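Local coordinates for extracellular solute-binding protein, family 5 (Chelativorans sp., PDB 6WM6) that binds EDTA and other aminopolycarboxylates in the periplasm, probably handing them to an ABC transporter as family 5 solute-binding proteins do, at residues 322-334 against 371-384. Sequence-based numbering, arbitrary orientation.
Sequences ALRKAVLTAIDAG and GYGTGDVEKAKGIL
Ile383 drops as a knob into the hollow formed by Ala322, Lys325, Ala326 and Thr329, where two antiparallel helices of this periplasmic binding protein pack with their axes 8.0 Å apart. Its CG2, anti to the backbone N (CG1 at chi1 -67°), presses on Ala322 O at 3.4 Å, while CD1 lies against Thr329 OG1. Small residues let the backbones close in: Ala326 and Ala380 face each other, and Ala380 CB lies 3.3 Å from Ala326 O. The methyl of Ala326 in turn bumps against Leu384, whose CD2 also meets Leu323 CD1. Thr329 divides its branches: CG2 nestles against the Lys379 chain, and OG1 donates to Lys325 O, from the opposite face of that carbonyl to Thr329 N, and accepts a hydrogen bond from a water that in turn accepts from Lys379 NZ. Beyond the helix end, the type II turn from Gly371 to Thr374 and the residues after it meet the last carbonyls: Gly373 N meets Leu328 O almost straight (172°), and Asp376 N, at the start of helix 377-386, binds Thr329 O. The Tyr372 ring lies alongside helix 321-330, with Leu328 CD1 over one face, 4.1 Å from the centroid, and its hydroxyl bonded to Met519 O. Exchanging Tyr372 for an alanine would probably open a gap over Leu328 CD1 where the ring lay and leave Met519 O without this donor. Where the chain turns into the next helix, the methyl of Ala333 rests on Gly373, and Ala333 N donates to Gly373 O at 2.9 Å, an oxygen that also accepts from a water held by Gly334 N.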
loop_
_atom_site.group_PDB
_atom_site.type_symbol
_atom_site.label_atom_id
_atom_site.label_comp_id
_atom_site.label_asym_id
_atom_site.label_seq_id
_atom_site.Cartn_x
_atom_site.Cartn_y
_atom_site.Cartn_z
ATOM N N ALA A 322 -7.438 -29.495 -6.691
ATOM C CA ALA A 322 -7.148 -30.459 -5.632
ATOM C C ALA A 322 -5.715 -30.322 -5.135
ATOM O O ALA A 322 -5.454 -30.450 -3.933
ATOM C CB ALA A 322 -7.417 -31.880 -6.131
ATOM N N LEU A 323 -4.768 -30.096 -6.041
ATOM C CA LEU A 323 -3.382 -29.915 -5.616
ATOM C C LEU A 323 -3.240 -28.621 -4.824
ATOM O O LEU A 323 -2.536 -28.583 -3.806
ATOM C CB LEU A 323 -2.426 -29.962 -6.813
ATOM C CG LEU A 323 -0.950 -29.844 -6.464
ATOM C CD1 LEU A 323 -0.508 -30.975 -5.546
ATOM C CD2 LEU A 323 -0.080 -29.834 -7.731
ATOM N N ARG A 324 -3.933 -27.558 -5.258
ATOM C CA ARG A 324 -3.911 -26.303 -4.505
ATOM C C ARG A 324 -4.411 -26.518 -3.090
ATOM O O ARG A 324 -3.752 -26.116 -2.109
ATOM C CB ARG A 324 -4.757 -25.234 -5.193
ATOM C CG ARG A 324 -4.237 -24.868 -6.572
ATOM C CD ARG A 324 -4.786 -23.530 -7.075
ATOM N NE ARG A 324 -6.240 -23.379 -7.195
ATOM C CZ ARG A 324 -6.946 -23.722 -8.272
ATOM N NH1 ARG A 324 -6.354 -24.303 -9.306
ATOM N NH2 ARG A 324 -8.242 -23.467 -8.303
ATOM N N LYS A 325 -5.578 -27.156 -2.951
ATOM C CA LYS A 325 -6.146 -27.346 -1.624
ATOM C C LYS A 325 -5.280 -28.250 -0.763
ATOM O O LYS A 325 -5.141 -28.016 0.445
ATOM C CB LYS A 325 -7.577 -27.868 -1.722
ATOM C CG LYS A 325 -8.515 -26.828 -2.299
ATOM C CD LYS A 325 -9.964 -27.259 -2.353
ATOM C CE LYS A 325 -10.789 -26.081 -2.842
ATOM N NZ LYS A 325 -12.250 -26.333 -2.878
ATOM N N ALA A 326 -4.667 -29.271 -1.357
ATOM C CA ALA A 326 -3.808 -30.149 -0.578
ATOM C C ALA A 326 -2.587 -29.405 -0.066
ATOM O O ALA A 326 -2.225 -29.518 1.117
ATOM C CB ALA A 326 -3.379 -31.351 -1.421
ATOM N N VAL A 327 -1.953 -28.611 -0.926
ATOM C CA VAL A 327 -0.800 -27.816 -0.498
ATOM C C VAL A 327 -1.187 -26.873 0.628
ATOM O O VAL A 327 -0.484 -26.774 1.650
ATOM C CB VAL A 327 -0.185 -27.080 -1.704
ATOM C CG1 VAL A 327 0.722 -25.923 -1.262
ATOM C CG2 VAL A 327 0.556 -28.082 -2.588
ATOM N N LEU A 328 -2.303 -26.167 0.468
ATOM C CA LEU A 328 -2.684 -25.195 1.494
ATOM C C LEU A 328 -3.038 -25.875 2.810
ATOM O O LEU A 328 -2.765 -25.323 3.883
ATOM C CB LEU A 328 -3.839 -24.324 1.024
ATOM C CG LEU A 328 -3.571 -23.447 -0.208
ATOM C CD1 LEU A 328 -4.721 -22.484 -0.408
ATOM C CD2 LEU A 328 -2.245 -22.751 -0.080
ATOM N N THR A 329 -3.603 -27.081 2.755
ATOM C CA THR A 329 -3.955 -27.810 3.969
ATOM C C THR A 329 -2.711 -28.307 4.696
ATOM O O THR A 329 -2.668 -28.300 5.935
ATOM C CB THR A 329 -4.879 -28.958 3.584
ATOM O OG1 THR A 329 -6.081 -28.437 3.012
ATOM C CG2 THR A 329 -5.263 -29.826 4.792
ATOM N N ALA A 330 -1.687 -28.721 3.954
ATOM C CA ALA A 330 -0.450 -29.198 4.552
ATOM C C ALA A 330 0.376 -28.079 5.172
ATOM O O ALA A 330 1.137 -28.316 6.124
ATOM C CB ALA A 330 0.379 -29.910 3.485
ATOM N N ILE A 331 0.275 -26.856 4.652
ATOM C CA ILE A 331 1.024 -25.748 5.240
ATOM C C ILE A 331 0.577 -25.551 6.678
ATOM O O ILE A 331 -0.620 -25.524 6.985
ATOM C CB ILE A 331 0.845 -24.486 4.381
ATOM C CG1 ILE A 331 1.596 -24.653 3.078
ATOM C CG2 ILE A 331 1.293 -23.247 5.136
ATOM C CD1 ILE A 331 1.325 -23.559 2.055
ATOM N N ASP A 332 1.553 -25.401 7.582
ATOM C CA ASP A 332 1.288 -25.183 9.009
ATOM C C ASP A 332 1.484 -23.702 9.289
ATOM O O ASP A 332 2.611 -23.247 9.499
ATOM C CB ASP A 332 2.248 -26.034 9.838
ATOM C CG ASP A 332 1.953 -25.994 11.330
ATOM O OD1 ASP A 332 1.344 -25.018 11.812
ATOM O OD2 ASP A 332 2.358 -26.954 12.021
ATOM N N ALA A 333 0.386 -22.940 9.279
ATOM C CA ALA A 333 0.486 -21.492 9.445
ATOM C C ALA A 333 0.913 -21.116 10.854
ATOM O O ALA A 333 1.606 -20.107 11.030
ATOM C CB ALA A 333 -0.845 -20.819 9.093
ATOM N N GLY A 334 0.527 -21.905 11.850
ATOM C CA GLY A 334 0.997 -21.648 13.208
ATOM C C GLY A 334 2.503 -21.729 13.298
ATOM O O GLY A 334 3.152 -20.867 13.886
ATOM N N GLY A 371 -9.723 -25.493 6.429
ATOM C CA GLY A 371 -8.614 -26.365 6.744
ATOM C C GLY A 371 -7.287 -25.905 6.211
ATOM O O GLY A 371 -6.270 -26.583 6.428
ATOM N N TYR A 372 -7.245 -24.781 5.506
ATOM C CA TYR A 372 -5.975 -24.293 5.000
ATOM C C TYR A 372 -5.122 -23.809 6.166
ATOM O O TYR A 372 -5.620 -23.179 7.109
ATOM C CB TYR A 372 -6.169 -23.139 4.020
ATOM C CG TYR A 372 -7.127 -23.346 2.859
ATOM C CD1 TYR A 372 -7.499 -24.615 2.409
ATOM C CD2 TYR A 372 -7.656 -22.248 2.201
ATOM C CE1 TYR A 372 -8.389 -24.760 1.350
ATOM C CE2 TYR A 372 -8.531 -22.380 1.155
ATOM C CZ TYR A 372 -8.892 -23.634 0.726
ATOM O OH TYR A 372 -9.804 -23.747 -0.309
ATOM N N GLY A 373 -3.830 -24.077 6.101
ATOM C CA GLY A 373 -2.912 -23.607 7.134
ATOM C C GLY A 373 -2.929 -24.414 8.414
ATOM O O GLY A 373 -2.284 -24.013 9.384
ATOM N N THR A 374 -3.628 -25.544 8.448
ATOM C CA THR A 374 -3.756 -26.337 9.673
ATOM C C THR A 374 -2.645 -27.365 9.840
ATOM O O THR A 374 -2.611 -28.057 10.868
ATOM C CB THR A 374 -5.126 -27.020 9.752
ATOM O OG1 THR A 374 -5.303 -27.925 8.653
ATOM C CG2 THR A 374 -6.245 -25.997 9.760
ATOM N N GLY A 375 -1.741 -27.499 8.876
ATOM C CA GLY A 375 -0.642 -28.437 9.002
ATOM C C GLY A 375 -1.090 -29.878 8.986
ATOM O O GLY A 375 -0.429 -30.734 9.595
ATOM N N ASP A 376 -2.183 -30.178 8.305
ATOM C CA ASP A 376 -2.864 -31.473 8.414
ATOM C C ASP A 376 -2.474 -32.331 7.216
ATOM O O ASP A 376 -3.165 -32.359 6.192
ATOM C CB ASP A 376 -4.372 -31.248 8.485
ATOM C CG ASP A 376 -5.131 -32.498 8.883
ATOM O OD1 ASP A 376 -4.560 -33.619 8.791
ATOM O OD2 ASP A 376 -6.303 -32.351 9.282
ATOM N N VAL A 377 -1.351 -33.039 7.357
ATOM C CA VAL A 377 -0.808 -33.824 6.253
ATOM C C VAL A 377 -1.755 -34.950 5.860
ATOM O O VAL A 377 -1.944 -35.232 4.672
ATOM C CB VAL A 377 0.590 -34.356 6.615
ATOM C CG1 VAL A 377 1.032 -35.418 5.615
ATOM C CG2 VAL A 377 1.583 -33.216 6.652
ATOM N N GLU A 378 -2.357 -35.628 6.841
ATOM C CA GLU A 378 -3.244 -36.736 6.500
ATOM C C GLU A 378 -4.463 -36.251 5.725
ATOM O O GLU A 378 -4.892 -36.897 4.763
ATOM C CB GLU A 378 -3.624 -37.527 7.748
ATOM C CG GLU A 378 -2.451 -38.313 8.348
ATOM C CD GLU A 378 -1.726 -39.178 7.323
ATOM O OE1 GLU A 378 -2.405 -39.891 6.554
ATOM O OE2 GLU A 378 -0.476 -39.124 7.275
ATOM N N LYS A 379 -5.008 -35.086 6.089
ATOM C CA LYS A 379 -6.115 -34.545 5.306
ATOM C C LYS A 379 -5.648 -34.158 3.905
ATOM O O LYS A 379 -6.349 -34.427 2.915
ATOM C CB LYS A 379 -6.741 -33.351 6.031
ATOM C CG LYS A 379 -7.933 -32.756 5.312
ATOM C CD LYS A 379 -8.572 -31.631 6.116
ATOM C CE LYS A 379 -10.031 -31.420 5.732
ATOM N NZ LYS A 379 -10.206 -30.971 4.322
ATOM N N ALA A 380 -4.472 -33.520 3.805
ATOM C CA ALA A 380 -3.936 -33.156 2.501
ATOM C C ALA A 380 -3.734 -34.386 1.622
ATOM O O ALA A 380 -4.059 -34.369 0.420
ATOM C CB ALA A 380 -2.617 -32.415 2.690
ATOM N N LYS A 381 -3.188 -35.470 2.192
ATOM C CA LYS A 381 -3.014 -36.697 1.419
ATOM C C LYS A 381 -4.359 -37.241 0.966
ATOM O O LYS A 381 -4.473 -37.763 -0.147
ATOM C CB LYS A 381 -2.272 -37.741 2.252
ATOM C CG LYS A 381 -0.791 -37.504 2.380
ATOM C CD LYS A 381 -0.167 -38.575 3.279
ATOM C CE LYS A 381 1.345 -38.466 3.353
ATOM N NZ LYS A 381 1.899 -39.471 4.306
ATOM N N GLY A 382 -5.385 -37.124 1.810
ATOM C CA GLY A 382 -6.713 -37.564 1.415
ATOM C C GLY A 382 -7.259 -36.777 0.243
ATOM O O GLY A 382 -7.844 -37.341 -0.681
ATOM N N ILE A 383 -7.075 -35.454 0.262
ATOM C CA ILE A 383 -7.498 -34.621 -0.861
ATOM C C ILE A 383 -6.835 -35.103 -2.142
ATOM O O ILE A 383 -7.475 -35.210 -3.197
ATOM C CB ILE A 383 -7.170 -33.139 -0.569
ATOM C CG1 ILE A 383 -8.044 -32.636 0.591
ATOM C CG2 ILE A 383 -7.385 -32.293 -1.801
ATOM C CD1 ILE A 383 -7.581 -31.303 1.174
ATOM N N LEU A 384 -5.536 -35.382 -2.076
ATOM C CA LEU A 384 -4.828 -35.846 -3.263
ATOM C C LEU A 384 -5.334 -37.210 -3.720
ATOM O O LEU A 384 -5.565 -37.415 -4.910
ATOM C CB LEU A 384 -3.331 -35.921 -2.958
ATOM C CG LEU A 384 -2.690 -34.538 -2.779
ATOM C CD1 LEU A 384 -1.264 -34.685 -2.293
ATOM C CD2 LEU A 384 -2.746 -33.736 -4.069
HETATM O O HOH W 1 -12.180 -25.199 0.216
HETATM O O HOH W 2 -8.748 -28.620 3.607
HETATM O O HOH W 3 -1.630 -23.954 12.141
#